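Local structure of IWS1 (Encephalitozoon cuniculi, 2XPP) at residues 110-113 and 114-118; 60-63 and 64-67; 49-52 and 53-56; 12-15 and 16-20; 5-8 and 9-13. The protein probably acts as a transcription factor in RNA polymerase II regulation, possibly both when TBP is recruited and after its recruitment. One frame throughout, in Å; residues are numbered along the deposited sequence.

Contact 1. Residues 110-113 and 114-118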
loop_
_atom_site.group_PDB
_atom_site.type_symbol
_atom_site.label_atom_id
_atom_site.label_comp_id
_atom_site.label_asym_id
_atom_site.label_seq_id
_atom_site.Cartn_x
_atom_site.Cartn_y
_atom_site.Cartn_z
ATOM N N VAL A 110 0.666 -1.613 -5.787
ATOM C CA VAL A 110 -0.293 -0.786 -6.530
ATOM C C VAL A 110 -0.205 -1.079 -8.030
ATOM O O VAL A 110 -1.246 -1.149 -8.701
ATOM C CB VAL A 110 -0.105 0.711 -6.219
ATOM C CG1 VAL A 110 -1.032 1.581 -7.135
ATOM C CG2 VAL A 110 -0.373 0.963 -4.683
ATOM N N TYR A 111 1.031 -1.278 -8.531
ATOM C CA TYR A 111 1.221 -1.647 -9.909
ATOM C C TYR A 111 0.466 -2.956 -10.198
ATOM O O TYR A 111 -0.235 -3.074 -11.230
ATOM C CB TYR A 111 2.705 -1.705 -10.304
ATOM C CG TYR A 111 2.820 -1.995 -11.781
ATOM C CD1 TYR A 111 2.633 -0.975 -12.726
ATOM C CD2 TYR A 111 2.986 -3.311 -12.230
ATOM C CE1 TYR A 111 2.680 -1.245 -14.087
ATOM C CE2 TYR A 111 3.026 -3.597 -13.592
ATOM C CZ TYR A 111 2.888 -2.556 -14.509
ATOM O OH TYR A 111 2.950 -2.838 -15.862
ATOM N N PHE A 112 0.581 -3.931 -9.276
ATOM C CA PHE A 112 -0.124 -5.174 -9.493
ATOM C C PHE A 112 -1.650 -4.961 -9.570
ATOM O O PHE A 112 -2.330 -5.546 -10.426
ATOM C CB PHE A 112 0.229 -6.211 -8.418
ATOM C CG PHE A 112 -0.573 -7.479 -8.567
ATOM C CD1 PHE A 112 -0.396 -8.316 -9.688
ATOM C CD2 PHE A 112 -1.528 -7.780 -7.635
ATOM C CE1 PHE A 112 -1.187 -9.496 -9.839
ATOM C CE2 PHE A 112 -2.322 -8.930 -7.774
ATOM C CZ PHE A 112 -2.158 -9.766 -8.866
ATOM N N TYR A 113 -2.181 -4.095 -8.711
ATOM C CA TYR A 113 -3.607 -3.833 -8.725
ATOM C C TYR A 113 -4.009 -3.295 -10.088
ATOM O O TYR A 113 -5.104 -3.628 -10.567
ATOM C CB TYR A 113 -3.994 -2.833 -7.652
ATOM C CG TYR A 113 -4.203 -3.436 -6.266
ATOM C CD1 TYR A 113 -5.242 -2.956 -5.451
ATOM C CD2 TYR A 113 -3.372 -4.458 -5.754
ATOM C CE1 TYR A 113 -5.459 -3.482 -4.146
ATOM C CE2 TYR A 113 -3.603 -4.999 -4.448
ATOM C CZ TYR A 113 -4.651 -4.503 -3.680
ATOM O OH TYR A 113 -4.912 -4.978 -2.413
ATOM N N SER A 114 -3.146 -2.473 -10.690
ATOM C CA SER A 114 -3.461 -1.822 -11.971
ATOM C C SER A 114 -3.508 -2.814 -13.136
ATOM O O SER A 114 -4.074 -2.497 -14.192
ATOM C CB SER A 114 -2.495 -0.664 -12.278
ATOM O OG SER A 114 -1.182 -1.079 -12.714
ATOM N N ILE A 115 -2.931 -4.003 -12.948
ATOM C CA ILE A 115 -2.846 -4.982 -14.053
ATOM C C ILE A 115 -3.537 -6.310 -13.761
ATOM O O ILE A 115 -3.639 -7.182 -14.648
ATOM C CB ILE A 115 -1.388 -5.209 -14.507
ATOM C CG1 ILE A 115 -0.548 -5.829 -13.380
ATOM C CG2 ILE A 115 -0.757 -3.898 -15.005
ATOM C CD1 ILE A 115 0.712 -6.523 -13.872
ATOM N N ASN A 116 -4.038 -6.466 -12.543
ATOM C CA ASN A 116 -4.622 -7.739 -12.097
ATOM C C ASN A 116 -5.941 -8.020 -12.825
ATOM O O ASN A 116 -6.897 -7.282 -12.638
ATOM C CB ASN A 116 -4.826 -7.691 -10.577
ATOM C CG ASN A 116 -5.501 -8.931 -10.024
ATOM O OD1 ASN A 116 -5.802 -9.887 -10.768
ATOM N ND2 ASN A 116 -5.746 -8.927 -8.728
ATOM N N PRO A 117 -6.014 -9.105 -13.644
ATOM C CA PRO A 117 -7.274 -9.320 -14.387
ATOM C C PRO A 117 -8.487 -9.651 -13.516
ATOM O O PRO A 117 -9.636 -9.383 -13.907
ATOM C CB PRO A 117 -6.950 -10.472 -15.354
ATOM C CG PRO A 117 -5.668 -11.059 -14.883
ATOM C CD PRO A 117 -4.940 -10.009 -14.079
ATOM N N LYS A 118 -8.240 -10.218 -12.347
ATOM C CA LYS A 118 -9.291 -10.502 -11.386
ATOM C C LYS A 118 -9.845 -9.269 -10.678
ATOM O O LYS A 118 -10.879 -9.349 -10.006
ATOM C CB LYS A 118 -8.807 -11.523 -10.340
ATOM C CG LYS A 118 -8.667 -12.979 -10.808
ATOM C CD LYS A 118 -8.404 -13.885 -9.584
ATOM C CE LYS A 118 -9.686 -14.621 -9.135
ATOM N NZ LYS A 118 -9.849 -14.736 -7.637
#

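Contact 2. Residues 60-63 and 64-67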
loop_
_atom_site.group_PDB
_atom_site.type_symbol
_atom_site.label_atom_id
_atom_site.label_comp_id
_atom_site.label_asym_id
_atom_site.label_seq_id
_atom_site.Cartn_x
_atom_site.Cartn_y
_atom_site.Cartn_z
ATOM N N GLU A 60 7.881 7.639 9.374
ATOM C CA GLU A 60 7.948 6.427 10.153
ATOM C C GLU A 60 7.679 5.164 9.340
ATOM O O GLU A 60 7.565 4.078 9.915
ATOM C CB GLU A 60 7.050 6.487 11.393
ATOM C CG GLU A 60 7.572 7.470 12.483
ATOM C CD GLU A 60 9.028 7.198 12.940
ATOM O OE1 GLU A 60 9.309 6.104 13.484
ATOM O OE2 GLU A 60 9.901 8.080 12.763
ATOM N N GLY A 61 7.589 5.305 8.013
ATOM C CA GLY A 61 7.499 4.121 7.110
ATOM C C GLY A 61 6.121 3.492 7.041
ATOM O O GLY A 61 5.979 2.291 6.768
ATOM N N ILE A 62 5.076 4.308 7.218
ATOM C CA ILE A 62 3.723 3.746 7.244
ATOM C C ILE A 62 3.383 3.109 5.879
ATOM O O ILE A 62 2.440 2.287 5.789
ATOM C CB ILE A 62 2.632 4.795 7.642
ATOM C CG1 ILE A 62 1.329 4.124 8.126
ATOM C CG2 ILE A 62 2.313 5.703 6.451
ATOM C CD1 ILE A 62 1.500 3.304 9.388
ATOM N N LEU A 63 4.071 3.511 4.810
ATOM C CA LEU A 63 3.803 2.891 3.527
ATOM C C LEU A 63 4.076 1.401 3.544
ATOM O O LEU A 63 3.445 0.660 2.756
ATOM C CB LEU A 63 4.529 3.573 2.326
ATOM C CG LEU A 63 4.059 4.999 2.111
ATOM C CD1 LEU A 63 4.929 5.674 1.030
ATOM C CD2 LEU A 63 2.564 5.119 1.727
ATOM N N ASP A 64 4.999 0.951 4.403
ATOM C CA ASP A 64 5.273 -0.497 4.564
ATOM C C ASP A 64 4.024 -1.231 5.043
ATOM O O ASP A 64 3.716 -2.332 4.527
ATOM C CB ASP A 64 6.393 -0.745 5.600
ATOM C CG ASP A 64 7.759 -0.227 5.165
ATOM O OD1 ASP A 64 7.931 0.340 4.061
ATOM O OD2 ASP A 64 8.691 -0.391 5.976
ATOM N N GLU A 65 3.308 -0.663 6.023
ATOM C CA GLU A 65 2.106 -1.322 6.595
ATOM C C GLU A 65 0.947 -1.228 5.606
ATOM O O GLU A 65 0.180 -2.188 5.447
ATOM C CB GLU A 65 1.677 -0.684 7.931
ATOM C CG GLU A 65 2.579 -1.190 9.079
ATOM C CD GLU A 65 4.027 -0.758 8.926
ATOM O OE1 GLU A 65 4.309 0.421 8.571
ATOM O OE2 GLU A 65 4.914 -1.600 9.163
ATOM N N ILE A 66 0.830 -0.079 4.925
ATOM C CA ILE A 66 -0.231 0.054 3.910
ATOM C C ILE A 66 -0.027 -1.008 2.803
ATOM O O ILE A 66 -0.982 -1.725 2.429
ATOM C CB ILE A 66 -0.330 1.458 3.344
ATOM C CG1 ILE A 66 -0.853 2.393 4.458
ATOM C CG2 ILE A 66 -1.337 1.473 2.160
ATOM C CD1 ILE A 66 -0.696 3.925 4.051
ATOM N N LYS A 67 1.210 -1.112 2.311
ATOM C CA LYS A 67 1.598 -2.161 1.351
ATOM C C LYS A 67 1.211 -3.557 1.865
ATOM O O LYS A 67 0.596 -4.334 1.144
ATOM C CB LYS A 67 3.095 -2.134 1.136
ATOM C CG LYS A 67 3.632 -3.249 0.196
ATOM C CD LYS A 67 5.148 -3.139 0.102
ATOM C CE LYS A 67 5.680 -4.092 -0.916
ATOM N NZ LYS A 67 7.185 -4.131 -0.731
#

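Contact 3. Residues 49-52 and 53-56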
loop_
_atom_site.group_PDB
_atom_site.type_symbol
_atom_site.label_atom_id
_atom_site.label_comp_id
_atom_site.label_asym_id
_atom_site.label_seq_id
_atom_site.Cartn_x
_atom_site.Cartn_y
_atom_site.Cartn_z
ATOM N N MET A 49 -5.642 9.498 7.135
ATOM C CA MET A 49 -5.978 10.698 6.327
ATOM C C MET A 49 -5.605 12.038 6.994
ATOM O O MET A 49 -5.759 13.092 6.376
ATOM C CB MET A 49 -7.498 10.755 6.002
ATOM C CG MET A 49 -8.061 9.551 5.262
ATOM S SD MET A 49 -7.814 9.744 3.518
ATOM C CE MET A 49 -8.956 8.560 2.900
ATOM N N SER A 50 -5.209 12.011 8.265
ATOM C CA SER A 50 -4.935 13.235 9.025
ATOM C C SER A 50 -3.815 14.002 8.365
ATOM O O SER A 50 -2.733 13.488 8.190
ATOM C CB SER A 50 -4.488 12.891 10.468
ATOM O OG SER A 50 -3.966 14.053 11.089
ATOM N N LYS A 51 -4.070 15.238 7.973
ATOM C CA LYS A 51 -3.005 16.056 7.386
ATOM C C LYS A 51 -1.922 16.387 8.417
ATOM O O LYS A 51 -0.746 16.484 8.058
ATOM C CB LYS A 51 -3.573 17.346 6.777
ATOM C CG LYS A 51 -4.514 17.093 5.561
ATOM C CD LYS A 51 -3.863 16.257 4.466
ATOM C CE LYS A 51 -4.650 16.343 3.178
ATOM N NZ LYS A 51 -4.218 15.241 2.285
ATOM N N ALA A 52 -2.301 16.498 9.685
ATOM C CA ALA A 52 -1.321 16.870 10.723
ATOM C C ALA A 52 -0.384 15.681 10.994
ATOM O O ALA A 52 0.786 15.885 11.340
ATOM C CB ALA A 52 -2.002 17.268 11.985
ATOM N N LEU A 53 -0.896 14.467 10.837
ATOM C CA LEU A 53 -0.074 13.258 11.081
ATOM C C LEU A 53 0.741 12.813 9.868
ATOM O O LEU A 53 1.645 11.953 9.969
ATOM C CB LEU A 53 -0.940 12.083 11.504
ATOM C CG LEU A 53 -1.570 12.015 12.880
ATOM C CD1 LEU A 53 -2.309 10.679 12.944
ATOM C CD2 LEU A 53 -0.509 12.095 13.955
ATOM N N GLN A 54 0.420 13.374 8.705
ATOM C CA GLN A 54 0.867 12.756 7.450
ATOM C C GLN A 54 2.369 12.610 7.308
ATOM O O GLN A 54 2.882 11.525 6.936
ATOM C CB GLN A 54 0.316 13.509 6.228
ATOM C CG GLN A 54 0.643 12.765 4.926
ATOM C CD GLN A 54 -0.146 13.292 3.750
ATOM O OE1 GLN A 54 0.428 13.949 2.871
ATOM N NE2 GLN A 54 -1.494 13.061 3.755
ATOM N N GLU A 55 3.088 13.698 7.543
ATOM C CA GLU A 55 4.528 13.642 7.360
ATOM C C GLU A 55 5.197 12.692 8.333
ATOM O O GLU A 55 6.135 12.018 7.957
ATOM C CB GLU A 55 5.159 15.008 7.517
ATOM C CG GLU A 55 5.070 15.869 6.263
ATOM C CD GLU A 55 5.675 15.183 5.020
ATOM O OE1 GLU A 55 6.907 14.981 4.944
ATOM O OE2 GLU A 55 4.896 14.850 4.123
ATOM N N SER A 56 4.739 12.690 9.586
ATOM C CA SER A 56 5.279 11.776 10.593
ATOM C C SER A 56 5.013 10.341 10.198
ATOM O O SER A 56 5.893 9.486 10.308
ATOM C CB SER A 56 4.657 12.012 11.963
ATOM O OG SER A 56 5.036 13.261 12.474
HETATM O O HOH W 1 2.020 16.316 8.090
HETATM O O HOH W 2 -1.501 16.004 1.666
HETATM O O HOH W 3 3.306 15.011 10.870
#

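Contact 4. Residues 12-15 and 16-20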
loop_
_atom_site.group_PDB
_atom_site.type_symbol
_atom_site.label_atom_id
_atom_site.label_comp_id
_atom_site.label_asym_id
_atom_site.label_seq_id
_atom_site.Cartn_x
_atom_site.Cartn_y
_atom_site.Cartn_z
ATOM N N SER A 12 2.589 4.379 17.269
ATOM C CA SER A 12 1.435 3.587 17.768
ATOM C C SER A 12 0.501 3.051 16.649
ATOM O O SER A 12 0.137 1.864 16.643
ATOM C CB SER A 12 0.654 4.400 18.816
ATOM O OG SER A 12 -0.589 3.774 19.129
ATOM N N LEU A 13 0.133 3.926 15.718
ATOM C CA LEU A 13 -0.691 3.519 14.580
ATOM C C LEU A 13 0.020 2.476 13.725
ATOM O O LEU A 13 -0.591 1.481 13.356
ATOM C CB LEU A 13 -1.111 4.733 13.753
ATOM C CG LEU A 13 -2.182 4.432 12.698
ATOM C CD1 LEU A 13 -3.427 3.870 13.350
ATOM C CD2 LEU A 13 -2.520 5.703 11.893
ATOM N N LYS A 14 1.328 2.680 13.482
ATOM C CA LYS A 14 2.155 1.737 12.731
ATOM C C LYS A 14 2.102 0.358 13.409
ATOM O O LYS A 14 1.823 -0.649 12.748
ATOM C CB LYS A 14 3.590 2.254 12.665
ATOM C CG LYS A 14 4.518 1.378 11.754
ATOM C CD LYS A 14 5.966 1.875 11.779
ATOM C CE LYS A 14 6.878 0.945 10.952
ATOM N NZ LYS A 14 6.750 1.332 9.506
ATOM N N LYS A 15 2.309 0.316 14.725
ATOM C CA LYS A 15 2.297 -0.956 15.457
ATOM C C LYS A 15 0.908 -1.606 15.409
ATOM O O LYS A 15 0.792 -2.849 15.279
ATOM C CB LYS A 15 2.750 -0.729 16.906
ATOM C CG LYS A 15 2.676 -1.993 17.789
ATOM C CD LYS A 15 3.087 -1.712 19.236
ATOM C CE LYS A 15 3.512 -2.985 19.977
ATOM N NZ LYS A 15 2.760 -4.185 19.515
ATOM N N ARG A 16 -0.132 -0.784 15.480
ATOM C CA ARG A 16 -1.484 -1.318 15.403
ATOM C C ARG A 16 -1.731 -2.015 14.057
ATOM O O ARG A 16 -2.286 -3.138 14.007
ATOM C CB ARG A 16 -2.502 -0.218 15.603
ATOM C CG ARG A 16 -3.918 -0.730 15.707
ATOM C CD ARG A 16 -4.863 0.425 16.037
ATOM N NE ARG A 16 -6.237 -0.029 15.878
ATOM C CZ ARG A 16 -7.293 0.771 15.824
ATOM N NH1 ARG A 16 -7.143 2.104 15.937
ATOM N NH2 ARG A 16 -8.498 0.229 15.669
ATOM N N MET A 17 -1.280 -1.370 12.972
ATOM C CA MET A 17 -1.464 -1.917 11.628
ATOM C C MET A 17 -0.655 -3.181 11.469
ATOM O O MET A 17 -1.167 -4.155 10.891
ATOM C CB MET A 17 -1.045 -0.917 10.566
ATOM C CG MET A 17 -2.098 0.144 10.394
ATOM S SD MET A 17 -1.731 1.229 8.966
ATOM C CE MET A 17 -2.448 0.219 7.649
ATOM N N GLN A 18 0.565 -3.196 12.033
ATOM C CA GLN A 18 1.411 -4.388 11.998
ATOM C C GLN A 18 0.755 -5.558 12.722
ATOM O O GLN A 18 0.788 -6.689 12.237
ATOM C CB GLN A 18 2.767 -4.124 12.683
ATOM C CG GLN A 18 3.722 -3.280 11.844
ATOM C CD GLN A 18 4.994 -2.931 12.605
ATOM O OE1 GLN A 18 5.104 -3.218 13.811
ATOM N NE2 GLN A 18 5.951 -2.305 11.922
ATOM N N ASP A 19 0.221 -5.283 13.901
ATOM C CA ASP A 19 -0.344 -6.347 14.722
ATOM C C ASP A 19 -1.565 -6.964 14.021
ATOM O O ASP A 19 -1.739 -8.210 14.022
ATOM C CB ASP A 19 -0.687 -5.827 16.125
ATOM C CG ASP A 19 0.569 -5.543 16.962
ATOM O OD1 ASP A 19 1.670 -5.982 16.559
ATOM O OD2 ASP A 19 0.433 -4.871 18.010
ATOM N N ILE A 20 -2.387 -6.106 13.425
ATOM C CA ILE A 20 -3.599 -6.601 12.738
ATOM C C ILE A 20 -3.199 -7.463 11.540
ATOM O O ILE A 20 -3.787 -8.540 11.289
ATOM C CB ILE A 20 -4.491 -5.436 12.303
ATOM C CG1 ILE A 20 -5.121 -4.774 13.533
ATOM C CG2 ILE A 20 -5.557 -5.925 11.266
ATOM C CD1 ILE A 20 -5.677 -3.347 13.234
#

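Contact 5. Residues 5-8 and 9-13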
loop_
_atom_site.group_PDB
_atom_site.type_symbol
_atom_site.label_atom_id
_atom_site.label_comp_id
_atom_site.label_asym_id
_atom_site.label_seq_id
_atom_site.Cartn_x
_atom_site.Cartn_y
_atom_site.Cartn_z
ATOM N N THR A 5 4.995 14.017 20.664
ATOM C CA THR A 5 3.672 13.395 20.581
ATOM C C THR A 5 3.356 12.948 19.165
ATOM O O THR A 5 2.847 11.852 18.987
ATOM C CB THR A 5 2.505 14.295 21.196
ATOM O OG1 THR A 5 2.943 14.936 22.404
ATOM C CG2 THR A 5 1.246 13.451 21.483
ATOM N N VAL A 6 3.686 13.739 18.141
ATOM C CA VAL A 6 3.277 13.311 16.799
ATOM C C VAL A 6 4.010 12.019 16.370
ATOM O O VAL A 6 3.413 11.127 15.774
ATOM C CB VAL A 6 3.327 14.427 15.740
ATOM C CG1 VAL A 6 4.750 14.887 15.464
ATOM C CG2 VAL A 6 2.650 13.986 14.501
ATOM N N LEU A 7 5.282 11.883 16.751
ATOM C CA LEU A 7 5.966 10.602 16.501
ATOM C C LEU A 7 5.399 9.425 17.313
ATOM O O LEU A 7 5.260 8.315 16.766
ATOM C CB LEU A 7 7.505 10.738 16.650
ATOM C CG LEU A 7 8.135 11.459 15.424
ATOM C CD1 LEU A 7 9.547 11.838 15.708
ATOM C CD2 LEU A 7 8.042 10.708 14.051
ATOM N N GLU A 8 5.015 9.656 18.565
ATOM C CA GLU A 8 4.449 8.600 19.394
ATOM C C GLU A 8 3.141 8.135 18.785
ATOM O O GLU A 8 2.847 6.929 18.732
ATOM C CB GLU A 8 4.242 9.086 20.818
ATOM C CG GLU A 8 5.544 9.251 21.583
ATOM C CD GLU A 8 5.440 10.127 22.850
ATOM O OE1 GLU A 8 4.315 10.469 23.305
ATOM O OE2 GLU A 8 6.503 10.466 23.412
ATOM N N ILE A 9 2.337 9.095 18.331
ATOM C CA ILE A 9 1.064 8.731 17.689
ATOM C C ILE A 9 1.300 7.901 16.428
ATOM O O ILE A 9 0.664 6.880 16.214
ATOM C CB ILE A 9 0.151 9.977 17.419
ATOM C CG1 ILE A 9 -0.347 10.536 18.742
ATOM C CG2 ILE A 9 -1.058 9.535 16.537
ATOM C CD1 ILE A 9 -0.723 11.987 18.725
ATOM N N SER A 10 2.248 8.325 15.605
ATOM C CA SER A 10 2.471 7.651 14.342
ATOM C C SER A 10 3.038 6.260 14.591
ATOM O O SER A 10 2.610 5.290 13.944
ATOM C CB SER A 10 3.402 8.474 13.451
ATOM O OG SER A 10 2.816 9.729 13.139
ATOM N N ARG A 11 3.972 6.141 15.535
ATOM C CA ARG A 11 4.544 4.824 15.870
ATOM C C ARG A 11 3.489 3.867 16.429
ATOM O O ARG A 11 3.488 2.688 16.083
ATOM C CB ARG A 11 5.720 4.970 16.830
ATOM C CG ARG A 11 6.922 5.582 16.124
ATOM C CD ARG A 11 8.124 5.929 17.017
ATOM N NE ARG A 11 9.129 6.600 16.171
ATOM C CZ ARG A 11 10.075 7.441 16.579
ATOM N NH1 ARG A 11 10.171 7.783 17.865
ATOM N NH2 ARG A 11 10.918 7.985 15.687
ATOM N N SER A 12 2.589 4.379 17.269
ATOM C CA SER A 12 1.435 3.587 17.768
ATOM C C SER A 12 0.501 3.051 16.649
ATOM O O SER A 12 0.137 1.864 16.643
ATOM C CB SER A 12 0.654 4.400 18.816
ATOM O OG SER A 12 -0.589 3.774 19.129
ATOM N N LEU A 13 0.133 3.926 15.718
ATOM C CA LEU A 13 -0.691 3.519 14.580
ATOM C C LEU A 13 0.020 2.476 13.725
ATOM O O LEU A 13 -0.591 1.481 13.356
ATOM C CB LEU A 13 -1.111 4.733 13.753
ATOM C CG LEU A 13 -2.182 4.432 12.698
ATOM C CD1 LEU A 13 -3.427 3.870 13.350
ATOM C CD2 LEU A 13 -2.520 5.703 11.893
#

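Contact 1. Residues 110-113 and 114-118
The hydroxyl of S114 turns back on Y111: OG donates to Y111 O at 2.7 Å. OG sits between its own backbone N and carbonyl carbon, a position (chi1 75°) from which it reaches back to the carbonyl of Y111. S114 N bonds V110 O at 3.1 Å and makes a weak second bond to Y111 O. One residue on, I115 N reaches F112 O at 3.0 Å. N116 N adds a weak bond to the same oxygen, so F112 O serves two donors as the helical pattern runs out. Further along, N116 OD1 accepts K118 N at 2.9 Å. S114 OG also lies over one face of the Y111 ring. I115 CD1 approaches Y111 CE2 obliquely, at 3.7 Å. N116 CB makes a CH-pi contact over the F112 face, 4.0 Å from the ring centroid, and the amide plane is tilted 25° from the ring. Y113 turns into the bundle, where its OH bonds L70 O and its ring meets L88 and A127. Y111, F112 and N116 also pack on a chain of another protein. The arrangement is the closing turn of helix 106-115, running into an Asx turn at N116, in the TFIIS N-terminal helical-bundle fold.

Contact 2. Residues 60-63 and 64-67
D64 N donates to G61 O at 2.9 Å. The next two backbone bonds have the regular helical span. I66 N bonds I62 O at 3.0 Å, and K67 N bonds L63 O at 2.9 Å. E65 N makes a weak additional bond to I62 O. G61 has positive phi and is the C-prime residue of the Schellman motif that ends helix 54-59. Helix 62-70 begins directly after that turn.

The apolar contacts gather on I66. Its CD1 lies 4.2 Å from both I62 CG2 and L63 CD2. L63 and I66 both pack on L91 of helix 81-92, while I62 packs on M17 of helix 5-30.

The polar side chain that comes back over the turn is E65. Its chain bends at chi2 (65°), which brings OE1 to 3.1 Å from G61 O and 4.1 Å from I62 CD1. The two oxygens are both acceptors and do not bond each other. E65 OE1 instead pairs with K14 NZ in a salt bridge, and E65 OE2 accepts Q18 NE2. K14 NZ, which also bonds E60 O, probably offsets the negative oxygens gathered at this turn, and its salt bridge joins helix 62-70 to helix 5-30.

Contact 3. Residues 49-52 and 53-56
S50 OG takes two N-H groups. L53 N donates to it at 3.1 Å, and A52 N adds a weak bond. The second of these makes a weak ST turn, at the lead-in to helix 54-59. With OG anti to its own backbone N (chi1 168°), the hydroxyl lies beside the carbonyl carbon and meets the chain as it turns forward. L53 N also makes a weak bond to S50 O, and Q54 N a weak one to K51 O. The direct backbone bonds are thus weak at this turn, and water makes up part of the pattern. Water 1 donates to K51 O at 2.8 Å and accepts from E55 N. Water 3 does the same between A52 O, at 2.7 Å, and S56 N.

S50 also packs on the L53 side chain, with S50 CB 3.8 Å from L53 CB. L53 then reaches V6 and I9 of helix 5-30. K51 and Q54 run side by side, pointing the same way. Q54 OE1 accepts from K95 N, which ties this turn to the loop after helix 81-92. Water 2 bridges K51 and Q54: it accepts from K51 NZ at 2.9 Å and donates to Q54 OE1 at 3.1 Å.

Contact 4. Residues 12-15 and 16-20
Four successive backbone bonds, R16 N to S12 O, M17 N to L13 O, Q18 N to K14 O and D19 N to K15 O, follow the i to i+4 pattern of an alpha helix, with N...O distances of 2.9 to 3.0 Å. One face carries a salt bridge along the helix. K15 NZ donates to D19 OD2 at 2.9 Å; OD2 accepts with its syn lone pair, on the side of OD1. D19 OD1 is farther from K15 NZ, at 3.6 Å. K15 leaves the backbone with CG anti to N (chi1 176°) and bends only at its last torsion, which turns NZ toward D19 OD2, on its syn side. K15 CG passes 3.7 Å from D19 OD2.

K14 and Q18 meet differently. The amide nitrogen Q18 NE2 lies 3.5 Å from K14 CE, against the aliphatic part of the lysine. The polar ends of both side chains go to the carboxylate of E65 on helix 62-70.

R16 extends toward helix 36-48, where NH1 pairs with E43 and NH2 bonds N40. L13 packs on I47 and L48 of that helix. The arrangement is typical of an amphipathic helix with i to i+4 pairs, here with L13 and M17 buried and K15 exposed.

Contact 5. Residues 5-8 and 9-13
V6 and S10 form the close-set side of this helical turn. V6 O accepts twice from S10: S10 N and S10 OG each donate at 3.0 Å, from opposite faces of the carbonyl plane. OG is beside its own backbone N (chi1 -62°), which lets the hydroxyl lean back to the preceding turn. S10 is buried and packs on S56 and L57 of helix 54-59; V6 also touches S56.

The other side is looser and largely exposed. T5 CG2 touches I9 CD1 at 3.7 Å, the two side chains crossing. L7 CB lies over the centre of one face of the R11 guanidinium, 4.1 Å above its plane, while L7 CD1 is 4.1 Å from R11 NH2. This is loose packing of an aliphatic group on a flat cation. The backbone is regular throughout, with R11 N to L7 O at 2.8 Å and I9 N to T5 O at 2.9 Å.

The chemistry implies a division of labour. The serine hydroxyl is satisfied within its own helix where it is buried, whereas the charge of R11 is met beyond its own helix, in a salt bridge from NE to the carboxylate of E60, next to L7.

Contacts 4 and 5 overlap on helix 5-30, share S12 and L13, and have centres about 11 Å apart. Contact 2 touches both. K14 NZ to E65 OE1 at 2.8 Å joins it to contact 4, and R11 NE to E60 OE1 at 2.7 Å joins it to contact 5. Contact 3 adjoins contact 2 in sequence and packs on contact 5, with L53 CD2 3.7 Å from I9 CG2. Contact 1 stands apart. Its nearest atoms are about 7 Å from contact 2, and its centre is about 32 Å from that of contact 5, on the opposite side of the chain's centre. Contacts 1 and 2 both have residues that meet another protein's chain.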